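Local coordinates for protein choline dehydrogenase and related flavoproteins (Aspergillus oryzae, PDB 3Q9T) that probably oxidises formate, as a flavin-dependent oxidase of the glucose-methanol-choline oxidoreductase family with 8-formyl-FAD at its catalytic site, at residues Glu171-Ala176 / Leu353-Phe358; Gly181-Glu186 / Glu192-Thr197; Asn187-Glu192 / His198-Ile203; His391-Phe396 / Asp551-Asn556. One frame throughout, in Å; residues are numbered along the deposited sequence.

Interaction 1: residues Glu171-Ala176 / Leu353-Phe358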
# COMPACT_ATOMS: atom_id res chain seq x y z
N GLU A 171 -36.22 -12.59 -3.24
CA GLU A 171 -36.96 -13.41 -4.20
C GLU A 171 -36.30 -13.39 -5.58
O GLU A 171 -36.14 -14.43 -6.23
CB GLU A 171 -38.43 -12.95 -4.28
CG GLU A 171 -38.97 -12.80 -5.70
CD GLU A 171 -39.97 -13.88 -6.08
OE1 GLU A 171 -39.70 -15.07 -5.82
OE2 GLU A 171 -41.03 -13.53 -6.65
N ASN A 172 -35.87 -12.21 -6.02
CA ASN A 172 -35.13 -12.10 -7.29
C ASN A 172 -33.75 -12.79 -7.30
O ASN A 172 -33.38 -13.42 -8.30
CB ASN A 172 -35.01 -10.65 -7.71
CG ASN A 172 -36.29 -10.13 -8.35
OD1 ASN A 172 -36.55 -10.37 -9.52
ND2 ASN A 172 -37.10 -9.43 -7.56
N LEU A 173 -33.03 -12.69 -6.19
CA LEU A 173 -31.71 -13.30 -6.05
C LEU A 173 -31.87 -14.80 -6.10
O LEU A 173 -31.06 -15.50 -6.71
CB LEU A 173 -31.06 -12.88 -4.72
CG LEU A 173 -29.66 -13.41 -4.37
CD1 LEU A 173 -28.70 -13.24 -5.54
CD2 LEU A 173 -29.07 -12.77 -3.08
N THR A 174 -32.92 -15.29 -5.45
CA THR A 174 -33.19 -16.72 -5.43
C THR A 174 -33.49 -17.23 -6.84
O THR A 174 -32.92 -18.23 -7.30
CB THR A 174 -34.34 -17.07 -4.44
OG1 THR A 174 -33.92 -16.78 -3.10
CG2 THR A 174 -34.71 -18.55 -4.55
N LYS A 175 -34.37 -16.51 -7.53
CA LYS A 175 -34.72 -16.84 -8.92
C LYS A 175 -33.46 -16.85 -9.80
O LYS A 175 -33.24 -17.78 -10.59
CB LYS A 175 -35.71 -15.80 -9.45
CG LYS A 175 -36.88 -16.34 -10.24
CD LYS A 175 -37.77 -15.21 -10.78
CE LYS A 175 -38.59 -14.55 -9.68
NZ LYS A 175 -39.29 -13.31 -10.15
N ALA A 176 -32.64 -15.82 -9.64
CA ALA A 176 -31.42 -15.69 -10.44
C ALA A 176 -30.52 -16.90 -10.22
O ALA A 176 -30.06 -17.52 -11.18
CB ALA A 176 -30.70 -14.39 -10.07
N LEU A 353 -27.00 -9.13 5.86
CA LEU A 353 -26.62 -10.23 5.00
C LEU A 353 -27.62 -11.34 5.30
O LEU A 353 -27.68 -11.81 6.43
CB LEU A 353 -25.21 -10.70 5.38
CG LEU A 353 -24.31 -11.38 4.34
CD1 LEU A 353 -23.21 -12.19 5.01
CD2 LEU A 353 -25.08 -12.21 3.31
N GLU A 354 -28.39 -11.77 4.30
CA GLU A 354 -29.48 -12.74 4.54
C GLU A 354 -29.40 -13.98 3.67
O GLU A 354 -29.84 -15.05 4.08
CB GLU A 354 -30.85 -12.08 4.36
CG GLU A 354 -31.09 -10.91 5.32
CD GLU A 354 -32.37 -10.15 5.01
OE1 GLU A 354 -32.81 -10.23 3.84
OE2 GLU A 354 -32.93 -9.49 5.93
N LEU A 355 -28.86 -13.79 2.47
CA LEU A 355 -28.60 -14.89 1.56
C LEU A 355 -27.11 -14.98 1.30
O LEU A 355 -26.43 -13.97 1.03
CB LEU A 355 -29.35 -14.69 0.24
CG LEU A 355 -30.86 -14.87 0.34
CD1 LEU A 355 -31.58 -14.20 -0.81
CD2 LEU A 355 -31.24 -16.36 0.46
N VAL A 356 -26.61 -16.21 1.35
CA VAL A 356 -25.19 -16.48 1.19
C VAL A 356 -25.03 -17.69 0.27
O VAL A 356 -25.72 -18.71 0.45
CB VAL A 356 -24.52 -16.77 2.56
CG1 VAL A 356 -23.11 -17.30 2.37
CG2 VAL A 356 -24.54 -15.53 3.46
N GLY A 357 -24.09 -17.59 -0.67
CA GLY A 357 -23.88 -18.66 -1.64
C GLY A 357 -22.55 -19.41 -1.54
O GLY A 357 -21.49 -18.81 -1.36
N PHE A 358 -22.61 -20.72 -1.66
CA PHE A 358 -21.40 -21.54 -1.60
C PHE A 358 -21.23 -22.40 -2.86
O PHE A 358 -21.46 -23.60 -2.84
CB PHE A 358 -21.39 -22.40 -0.34
CG PHE A 358 -21.40 -21.60 0.94
CD1 PHE A 358 -22.58 -21.37 1.62
CD2 PHE A 358 -20.22 -21.06 1.45
CE1 PHE A 358 -22.58 -20.63 2.80
CE2 PHE A 358 -20.22 -20.34 2.62
CZ PHE A 358 -21.39 -20.12 3.30
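Helix 167-179 lies against the large mixed sheet, and Leu173 on the helix and Leu355 on strand 353-358 carry most of the contact between them. The two backbones stay well apart, with Leu173 CA 8.4 Å from Leu355 CA, so the leucines span the gap with their branches. Leu173 CD2 comes within 3.7 Å of Leu355 CD1 and rests against Leu355 CB at 3.8 Å. The two side chains run antiparallel alongside one another. The torsions set this up: Leu173 CG is anti to its backbone N (chi1 -180°), whereas Leu355 CG is anti to its carbonyl carbon (chi1 -71°). Thr174 adds a lighter touch, its OG1 lying 4.2 Å from Leu355 CD1. That hydroxyl is hydrogen-bonded to Arg170 O one turn earlier, so a threonine can face an apolar methyl here with its polar atom satisfied. A branched apolar chain suits Leu173, which lies among Phe396 and, on helix 454-473, Leu470 and Leu471; Leu355 also touches His198. A salt bridge from Arg170 to Glu354 ties the same helix and strand together. Such branched aliphatic side chains filling the gap between backbones are typical of an alpha helix packed on a beta sheet.

Interaction 2: residues Gly181-Glu186 / Glu192-Thr197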
# COMPACT_ATOMS: atom_id res chain seq x y z
N GLY A 181 -28.71 -22.66 -12.58
CA GLY A 181 -28.55 -24.09 -12.42
C GLY A 181 -27.79 -24.47 -11.16
O GLY A 181 -27.15 -25.53 -11.10
N GLN A 182 -27.84 -23.60 -10.16
CA GLN A 182 -27.20 -23.86 -8.87
C GLN A 182 -28.27 -24.14 -7.83
O GLN A 182 -29.36 -23.56 -7.88
CB GLN A 182 -26.35 -22.66 -8.42
CG GLN A 182 -25.13 -22.39 -9.28
CD GLN A 182 -24.14 -23.55 -9.24
OE1 GLN A 182 -23.73 -24.07 -10.27
NE2 GLN A 182 -23.75 -23.95 -8.03
N PRO A 183 -27.96 -25.02 -6.88
CA PRO A 183 -28.95 -25.49 -5.91
C PRO A 183 -29.21 -24.47 -4.82
O PRO A 183 -28.34 -23.66 -4.50
CB PRO A 183 -28.29 -26.72 -5.29
CG PRO A 183 -26.98 -26.92 -6.04
CD PRO A 183 -26.64 -25.62 -6.66
N LEU A 184 -30.42 -24.50 -4.28
CA LEU A 184 -30.73 -23.91 -3.00
C LEU A 184 -30.38 -24.93 -1.91
O LEU A 184 -30.49 -26.14 -2.12
CB LEU A 184 -32.23 -23.62 -2.95
CG LEU A 184 -32.73 -22.18 -3.09
CD1 LEU A 184 -31.83 -21.31 -3.98
CD2 LEU A 184 -34.18 -22.18 -3.57
N ILE A 185 -29.96 -24.46 -0.73
CA ILE A 185 -29.65 -25.37 0.36
C ILE A 185 -29.86 -24.69 1.71
O ILE A 185 -29.50 -23.53 1.90
CB ILE A 185 -28.20 -25.92 0.27
CG1 ILE A 185 -27.99 -27.03 1.31
CG2 ILE A 185 -27.17 -24.79 0.44
CD1 ILE A 185 -26.67 -27.80 1.15
N GLU A 186 -30.47 -25.42 2.65
CA GLU A 186 -30.74 -24.86 3.97
C GLU A 186 -29.91 -25.52 5.06
O GLU A 186 -29.45 -24.86 6.00
CB GLU A 186 -32.23 -24.93 4.31
CG GLU A 186 -33.08 -23.95 3.52
CD GLU A 186 -32.52 -22.52 3.52
OE1 GLU A 186 -31.73 -22.14 4.42
OE2 GLU A 186 -32.87 -21.76 2.60
N GLU A 192 -22.02 -30.60 4.42
CA GLU A 192 -22.33 -30.33 3.03
C GLU A 192 -22.74 -28.88 2.97
O GLU A 192 -23.46 -28.41 3.86
CB GLU A 192 -23.52 -31.17 2.55
CG GLU A 192 -23.41 -32.64 2.83
CD GLU A 192 -22.94 -33.40 1.62
OE1 GLU A 192 -23.59 -34.42 1.29
OE2 GLU A 192 -21.93 -32.99 1.01
N MET A 193 -22.33 -28.18 1.93
CA MET A 193 -22.69 -26.77 1.83
C MET A 193 -22.90 -26.23 0.41
O MET A 193 -22.91 -25.02 0.21
CB MET A 193 -21.69 -25.91 2.61
CG MET A 193 -20.22 -26.23 2.33
SD MET A 193 -19.11 -25.50 3.57
CE MET A 193 -19.66 -23.79 3.53
N ASP A 194 -23.12 -27.10 -0.56
CA ASP A 194 -23.30 -26.64 -1.95
C ASP A 194 -24.63 -25.91 -2.20
O ASP A 194 -25.70 -26.51 -2.18
CB ASP A 194 -23.16 -27.82 -2.92
CG ASP A 194 -23.12 -27.38 -4.37
OD1 ASP A 194 -22.62 -26.28 -4.66
OD2 ASP A 194 -23.59 -28.14 -5.23
N GLY A 195 -24.56 -24.60 -2.45
CA GLY A 195 -25.75 -23.85 -2.82
C GLY A 195 -25.96 -22.50 -2.16
O GLY A 195 -25.13 -22.02 -1.38
N LEU A 196 -27.10 -21.88 -2.48
CA LEU A 196 -27.52 -20.63 -1.87
C LEU A 196 -28.37 -20.93 -0.65
O LEU A 196 -29.33 -21.70 -0.73
CB LEU A 196 -28.32 -19.81 -2.87
CG LEU A 196 -28.72 -18.42 -2.39
CD1 LEU A 196 -27.51 -17.48 -2.38
CD2 LEU A 196 -29.84 -17.87 -3.27
N THR A 197 -28.03 -20.31 0.49
CA THR A 197 -28.67 -20.62 1.75
C THR A 197 -29.16 -19.37 2.50
O THR A 197 -28.65 -18.27 2.28
CB THR A 197 -27.71 -21.42 2.68
OG1 THR A 197 -28.44 -21.99 3.78
CG2 THR A 197 -26.60 -20.52 3.21
O HOH W 1 -24.15 -23.85 -5.52
O HOH W 2 -21.67 -25.53 -7.20
O HOH W 3 -28.30 -21.70 6.38
O HOH W 4 -31.70 -20.81 -0.14
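Leu196 O is held by two donors: Ile185 N at 2.8 Å, and water 4, which donates a hydrogen bond to it at 2.6 Å. The amide of Ile185 sits above the carbonyl plane, 38° out of it, yet its N-H points almost straight at the oxygen. At the other end of the same residue, Leu196 N donates to Pro183 O at 3.0 Å, and that oxygen also accepts from Trp177 NE1. Proline suits this place, since a carbonyl is all the bridge needs from it. Both bonds use Leu196 and flank Leu184, which makes a single parallel beta bridge between the loop after helix 167-179 and the start of strand 195-204. Gly195 lies close to the loop, its CA 3.1 Å from Pro183 O, with a positive phi of 136° that suits glycine. Ile185 packs on the backbone just before the strand: its CG2 lies 3.5 Å from Asp194 O, and CG1, anti to the backbone N (chi1 -171°), carries CD1 alongside the Asp194 backbone. Leu184 CD1 and Leu196 CB meet at 4.0 Å, the two side chains pointing the same way. Waters 1 and 2 each accept from Gln182 NE2 and donate to Asp194 OD1.

Interaction 3: residues Asn187-Glu192 / His198-Ile203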
# COMPACT_ATOMS: atom_id res chain seq x y z
N ASN A 187 -29.71 -26.83 4.94
CA ASN A 187 -28.84 -27.52 5.88
C ASN A 187 -27.38 -27.51 5.46
O ASN A 187 -26.92 -28.41 4.76
CB ASN A 187 -29.28 -28.96 6.13
CG ASN A 187 -28.40 -29.64 7.16
OD1 ASN A 187 -27.67 -28.95 7.88
ND2 ASN A 187 -28.44 -30.98 7.22
N ILE A 188 -26.63 -26.52 5.93
CA ILE A 188 -25.19 -26.46 5.67
C ILE A 188 -24.41 -26.75 6.96
O ILE A 188 -23.29 -26.25 7.16
CB ILE A 188 -24.80 -25.09 5.08
CG1 ILE A 188 -25.18 -23.96 6.04
CG2 ILE A 188 -25.52 -24.86 3.75
CD1 ILE A 188 -24.58 -22.62 5.68
N TYR A 189 -24.98 -27.57 7.84
CA TYR A 189 -24.41 -27.77 9.17
C TYR A 189 -23.95 -29.20 9.42
O TYR A 189 -23.41 -29.49 10.49
CB TYR A 189 -25.39 -27.27 10.24
CG TYR A 189 -25.84 -25.88 9.92
CD1 TYR A 189 -25.06 -24.78 10.27
CD2 TYR A 189 -27.00 -25.65 9.20
CE1 TYR A 189 -25.44 -23.49 9.93
CE2 TYR A 189 -27.40 -24.36 8.86
CZ TYR A 189 -26.61 -23.28 9.23
OH TYR A 189 -26.98 -21.99 8.90
N ASP A 190 -24.13 -30.08 8.44
CA ASP A 190 -23.67 -31.46 8.55
C ASP A 190 -22.56 -31.83 7.59
O ASP A 190 -22.41 -33.01 7.25
CB ASP A 190 -24.84 -32.43 8.38
CG ASP A 190 -25.77 -32.42 9.55
OD1 ASP A 190 -25.26 -32.44 10.70
OD2 ASP A 190 -26.99 -32.36 9.34
N GLY A 191 -21.79 -30.84 7.15
CA GLY A 191 -20.62 -31.10 6.33
C GLY A 191 -20.79 -30.84 4.85
O GLY A 191 -19.81 -30.87 4.09
N GLU A 192 -22.02 -30.60 4.42
CA GLU A 192 -22.33 -30.33 3.03
C GLU A 192 -22.74 -28.88 2.97
O GLU A 192 -23.46 -28.41 3.86
CB GLU A 192 -23.52 -31.17 2.55
CG GLU A 192 -23.41 -32.64 2.83
CD GLU A 192 -22.94 -33.40 1.62
OE1 GLU A 192 -23.59 -34.42 1.29
OE2 GLU A 192 -21.93 -32.99 1.01
N HIS A 198 -30.14 -19.55 3.37
CA HIS A 198 -30.52 -18.50 4.31
C HIS A 198 -29.62 -18.63 5.54
O HIS A 198 -29.78 -19.57 6.34
CB HIS A 198 -31.99 -18.62 4.71
CG HIS A 198 -32.96 -18.15 3.67
ND1 HIS A 198 -33.48 -19.00 2.71
CD2 HIS A 198 -33.50 -16.94 3.44
CE1 HIS A 198 -34.30 -18.32 1.93
NE2 HIS A 198 -34.33 -17.06 2.34
N CYS A 199 -28.68 -17.71 5.69
CA CYS A 199 -27.64 -17.83 6.73
C CYS A 199 -28.17 -17.60 8.13
O CYS A 199 -29.15 -16.86 8.33
CB CYS A 199 -26.48 -16.86 6.47
SG CYS A 199 -26.92 -15.12 6.41
N CYS A 200 -27.53 -18.24 9.09
CA CYS A 200 -27.77 -17.94 10.50
C CYS A 200 -26.77 -16.92 11.01
O CYS A 200 -25.75 -16.68 10.38
CB CYS A 200 -27.70 -19.20 11.35
SG CYS A 200 -29.01 -20.37 10.98
N ASP A 201 -27.07 -16.34 12.16
CA ASP A 201 -26.31 -15.21 12.63
C ASP A 201 -26.20 -15.19 14.13
O ASP A 201 -27.08 -15.70 14.82
CB ASP A 201 -26.99 -13.93 12.17
CG ASP A 201 -26.77 -13.66 10.71
OD1 ASP A 201 -27.69 -13.91 9.91
OD2 ASP A 201 -25.65 -13.22 10.36
N THR A 202 -25.13 -14.58 14.63
CA THR A 202 -25.03 -14.30 16.07
C THR A 202 -25.80 -13.01 16.38
O THR A 202 -25.26 -12.05 16.95
CB THR A 202 -23.56 -14.22 16.55
OG1 THR A 202 -22.79 -13.41 15.64
CG2 THR A 202 -22.96 -15.64 16.65
N ILE A 203 -27.07 -13.03 15.97
CA ILE A 203 -28.02 -11.96 16.27
C ILE A 203 -29.33 -12.60 16.75
O ILE A 203 -29.75 -13.64 16.23
CB ILE A 203 -28.29 -11.10 15.02
CG1 ILE A 203 -26.98 -10.45 14.53
CG2 ILE A 203 -29.36 -10.05 15.32
CD1 ILE A 203 -27.06 -9.80 13.16
O HOH W 5 -25.23 -19.77 8.34
O HOH W 3 -28.30 -21.70 6.38
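The phenol end of Tyr189 reaches Cys200, with Tyr189 OH 3.3 Å from Cys200 SG and Tyr189 CZ 4.2 Å from the same sulfur. The sulfur stands obliquely to the ring, 56° off its normal, in a sulfur-aromatic contact. Two waters hold the hydroxyl. Water 5 lies 2.9 Å from Tyr189 OH and accepts from Cys200 N, while water 3 bonds to the same hydroxyl and lies 2.6 Å from His198 O, with more acceptors near it than protons to give. Tyrosine thus fits a buried place where an aromatic body ends in a polar atom that meets waters on the strand backbone. That strand, 195-204, belongs to the large mixed sheet, and Cys200 pairs through its backbone with Trp101. The tyrosine rises from an irregular loop: CG is anti to its carbonyl carbon (chi1 -51°), and Ile188 CG1 covers one ring face near the rim. Behind it Asn187 forms an Asx turn, its OD1 accepting from Tyr189 N at 3.0 Å. The amide's other end, Asn187 ND2, donates to Asp190 OD2 at 2.9 Å, nearly straight. Farther out, Asp190 makes salt bridges with Arg130 and Lys148, and Arg130 also bonds to Tyr189 O.

Interaction 4: residues His391-Phe396 / Asp551-Asn556. With FAY ([(2R,3S,4R,5R)-5-(6-amino-9H-purin-9-yl)-3,4-dihydroxytetrahydrofuran-2-yl]methyl (2R,3S,4S)-5-(8-formyl-7-methyl-2,4-dioxo-3,4-dihydrobenzo[g]pteridin-10(2H)-yl)-2,3,4-trihydroxypentyl dihydrogen diphosphate), chain D.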
# COMPACT_ATOMS: atom_id res chain seq x y z
N HIS A 391 -15.85 -23.46 -3.75
CA HIS A 391 -14.75 -22.58 -4.11
C HIS A 391 -14.91 -21.20 -3.47
O HIS A 391 -13.93 -20.53 -3.14
CB HIS A 391 -14.64 -22.45 -5.62
CG HIS A 391 -14.15 -23.69 -6.29
ND1 HIS A 391 -14.70 -24.18 -7.45
CD2 HIS A 391 -13.16 -24.55 -5.95
CE1 HIS A 391 -14.05 -25.28 -7.82
NE2 HIS A 391 -13.12 -25.53 -6.92
N PHE A 392 -16.16 -20.76 -3.31
CA PHE A 392 -16.42 -19.42 -2.78
C PHE A 392 -17.50 -19.39 -1.73
O PHE A 392 -18.36 -20.27 -1.68
CB PHE A 392 -16.81 -18.46 -3.90
CG PHE A 392 -15.68 -18.15 -4.84
CD1 PHE A 392 -14.91 -17.01 -4.65
CD2 PHE A 392 -15.37 -19.02 -5.88
CE1 PHE A 392 -13.84 -16.74 -5.51
CE2 PHE A 392 -14.31 -18.76 -6.74
CZ PHE A 392 -13.54 -17.62 -6.56
N GLU A 393 -17.42 -18.38 -0.87
CA GLU A 393 -18.59 -17.89 -0.15
C GLU A 393 -18.93 -16.57 -0.81
O GLU A 393 -18.09 -15.67 -0.88
CB GLU A 393 -18.34 -17.70 1.35
CG GLU A 393 -19.41 -16.82 2.01
CD GLU A 393 -19.36 -16.82 3.54
OE1 GLU A 393 -20.09 -16.01 4.16
OE2 GLU A 393 -18.61 -17.63 4.14
N LEU A 394 -20.15 -16.48 -1.32
CA LEU A 394 -20.65 -15.25 -1.91
C LEU A 394 -21.66 -14.59 -0.98
O LEU A 394 -22.79 -15.08 -0.82
CB LEU A 394 -21.28 -15.53 -3.27
CG LEU A 394 -20.33 -16.21 -4.23
CD1 LEU A 394 -21.03 -16.55 -5.57
CD2 LEU A 394 -19.11 -15.30 -4.43
N ASP A 395 -21.25 -13.50 -0.36
CA ASP A 395 -22.11 -12.75 0.53
C ASP A 395 -22.79 -11.63 -0.22
O ASP A 395 -22.12 -10.77 -0.80
CB ASP A 395 -21.32 -12.18 1.71
CG ASP A 395 -20.57 -13.25 2.45
OD1 ASP A 395 -21.19 -14.30 2.77
OD2 ASP A 395 -19.35 -13.05 2.69
N PHE A 396 -24.11 -11.65 -0.19
CA PHE A 396 -24.89 -10.62 -0.85
C PHE A 396 -25.41 -9.61 0.14
O PHE A 396 -26.52 -9.74 0.64
CB PHE A 396 -26.02 -11.28 -1.64
CG PHE A 396 -25.53 -12.28 -2.64
CD1 PHE A 396 -25.07 -11.86 -3.87
CD2 PHE A 396 -25.49 -13.62 -2.33
CE1 PHE A 396 -24.59 -12.77 -4.80
CE2 PHE A 396 -25.02 -14.55 -3.25
CZ PHE A 396 -24.56 -14.12 -4.48
N ASP A 551 -14.12 -23.42 5.24
CA ASP A 551 -14.53 -23.01 3.88
C ASP A 551 -15.55 -21.86 3.90
O ASP A 551 -16.47 -21.81 3.08
CB ASP A 551 -15.11 -24.22 3.14
CG ASP A 551 -14.37 -25.51 3.47
OD1 ASP A 551 -13.52 -25.96 2.67
OD2 ASP A 551 -14.61 -26.07 4.55
N CYS A 552 -15.39 -20.92 4.83
CA CYS A 552 -16.45 -19.97 5.09
C CYS A 552 -16.00 -19.09 6.23
O CYS A 552 -14.94 -19.32 6.80
CB CYS A 552 -17.69 -20.73 5.52
SG CYS A 552 -17.34 -21.85 6.90
N ARG A 553 -16.83 -18.09 6.55
CA ARG A 553 -16.64 -17.24 7.72
C ARG A 553 -16.44 -18.09 8.99
O ARG A 553 -17.19 -19.02 9.26
CB ARG A 553 -17.85 -16.30 7.86
CG ARG A 553 -17.99 -15.37 6.67
CD ARG A 553 -19.08 -14.33 6.86
NE ARG A 553 -19.11 -13.35 5.76
CZ ARG A 553 -19.67 -12.15 5.85
NH1 ARG A 553 -20.24 -11.79 6.99
NH2 ARG A 553 -19.66 -11.32 4.81
N ILE A 554 -15.44 -17.74 9.79
CA ILE A 554 -14.86 -18.74 10.70
C ILE A 554 -15.24 -18.69 12.17
O ILE A 554 -14.75 -19.51 12.93
CB ILE A 554 -13.32 -18.67 10.63
CG1 ILE A 554 -12.84 -17.32 11.20
CG2 ILE A 554 -12.85 -18.86 9.18
CD1 ILE A 554 -11.33 -17.19 11.39
N GLN A 555 -16.10 -17.76 12.59
CA GLN A 555 -16.36 -17.61 14.02
C GLN A 555 -16.90 -18.89 14.67
O GLN A 555 -16.58 -19.17 15.82
CB GLN A 555 -17.26 -16.39 14.34
CG GLN A 555 -18.77 -16.64 14.24
CD GLN A 555 -19.61 -15.45 14.78
OE1 GLN A 555 -19.31 -14.88 15.83
NE2 GLN A 555 -20.64 -15.09 14.06
N ASN A 556 -17.69 -19.67 13.94
CA ASN A 556 -18.24 -20.93 14.45
C ASN A 556 -17.10 -21.88 14.85
O ASN A 556 -17.10 -22.43 15.96
CB ASN A 556 -19.19 -21.55 13.41
CG ASN A 556 -19.99 -22.75 13.95
OD1 ASN A 556 -20.70 -23.39 13.18
ND2 ASN A 556 -19.86 -23.06 15.24
P FAY D . -10.34 -15.06 18.50
N1 FAY D . -16.33 -14.62 11.36
C2 FAY D . -17.61 -15.13 11.13
O2 FAY D . -17.87 -16.30 11.42
N3 FAY D . -18.68 -14.27 11.06
C4 FAY D . -18.46 -12.98 10.62
O4 FAY D . -19.31 -12.48 9.87
N5 FAY D . -16.93 -11.17 10.42
C6 FAY D . -15.65 -9.21 10.70
C7 FAY D . -14.57 -8.53 11.22
C8 FAY D . -13.60 -9.23 11.95
O8 FAY D . -11.83 -9.00 13.46
C9 FAY D . -13.81 -10.59 12.25
PA FAY D . -10.30 -12.33 19.24
C1' FAY D . -14.01 -13.49 12.65
C10 FAY D . -16.09 -13.28 11.18
N10 FAY D . -14.96 -12.69 11.76
N1A FAY D . -3.07 -7.47 25.86
O1A FAY D . -9.80 -11.13 18.51
C1B FAY D . -7.29 -9.30 23.32
O1P FAY D . -10.80 -15.55 19.86
C2' FAY D . -14.53 -13.60 14.10
O2' FAY D . -14.96 -12.35 14.48
C2A FAY D . -4.34 -7.69 26.37
O2A FAY D . -11.79 -12.49 19.21
C2B FAY D . -8.10 -8.59 22.25
O2B FAY D . -8.53 -7.30 22.64
O2P FAY D . -9.32 -16.01 17.89
C3' FAY D . -13.66 -14.21 15.26
O3' FAY D . -13.76 -13.54 16.51
N3A FAY D . -5.35 -8.18 25.56
C3B FAY D . -9.27 -9.53 22.09
O3B FAY D . -10.21 -9.25 23.10
O3P FAY D . -9.60 -13.64 18.65
C4' FAY D . -12.19 -14.38 14.95
O4' FAY D . -12.13 -15.05 13.70
C4A FAY D . -5.10 -8.45 24.26
C4B FAY D . -8.69 -10.89 22.40
O4B FAY D . -7.44 -10.67 23.02
C4X FAY D . -17.14 -12.50 10.68
C5' FAY D . -11.49 -15.18 16.08
O5' FAY D . -11.57 -14.78 17.45
C5A FAY D . -3.83 -8.24 23.72
C5B FAY D . -8.54 -11.72 21.14
O5B FAY D . -9.81 -12.20 20.79
C5X FAY D . -15.73 -10.60 10.81
C6A FAY D . -2.80 -7.75 24.53
N6A FAY D . -1.61 -7.45 23.99
N7A FAY D . -3.86 -8.60 22.42
C7M FAY D . -14.37 -7.09 10.82
C8A FAY D . -5.10 -9.03 22.11
C8M FAY D . -12.69 -8.45 12.82
C9A FAY D . -14.85 -11.30 11.64
N9A FAY D . -5.87 -8.94 23.23
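At the flavin end of the 8-formyl-FAD pocket, Arg553 is held between the cofactor and two acids, Glu393 and Asp395, of strand 392-397. Glu393 reaches over with an extended chain, CG anti to its backbone N (chi1 163°), and lies across the arginine, nearly perpendicular to it. Its carboxylate spans backbone and side chain: OE2 accepts from Arg553 N at 3.0 Å on its syn side, and OE1 makes a salt bridge with Arg553 NE at 3.3 Å. Asp395 points back at Arg553 from the strand and places OD2 at the edge of the guanidinium, 2.8 Å from Arg553 NH2. The bond is bent and weak, and the carboxylate and guanidinium planes stand 77° apart. The remaining nitrogen, Arg553 NH1, faces the cofactor and donates to flavin O4 at 3.1 Å. Arginine fits because its extended arm carries a flat group with donors on several sides. Two residues on, Gln555 N donates to flavin O2 at 2.6 Å. Contact of Arg553 with His510 is consistent with the His-Arg pair of the catalytic site. Glu393 OE1 and Asp395 OD1 approach to 2.5 Å, so one acid probably carries a proton. Donors at O2 and O4 would probably help the pyrimidine end of the flavin bear the negative charge of reduction, with the acids keeping the guanidinium turned toward O4.

All four contacts meet on the large mixed sheet, in which strand 353-358 lies between strands 195-204 and 392-397. Interaction 1 joins interaction 2 through a probable hydrogen bond from Thr197 N to Val356 O at 2.8 Å, and interaction 4 through one from Leu394 N to Gly357 O at 2.7 Å. Interactions 2 and 3 share strand 195-204, Glu192 and water 3, and Glu186 OE2 probably hydrogen-bonds to His198 ND1. Interaction 4 touches the flavin directly. A probable hydrogen bond between Thr202 OG1 and Gln555 NE2, 3.2 Å, links interaction 3 to interaction 4, with Cys200 about 10 Å from the cofactor (side chain to ligand). Interactions 1 and 4 lie 14 Å apart, centre to centre.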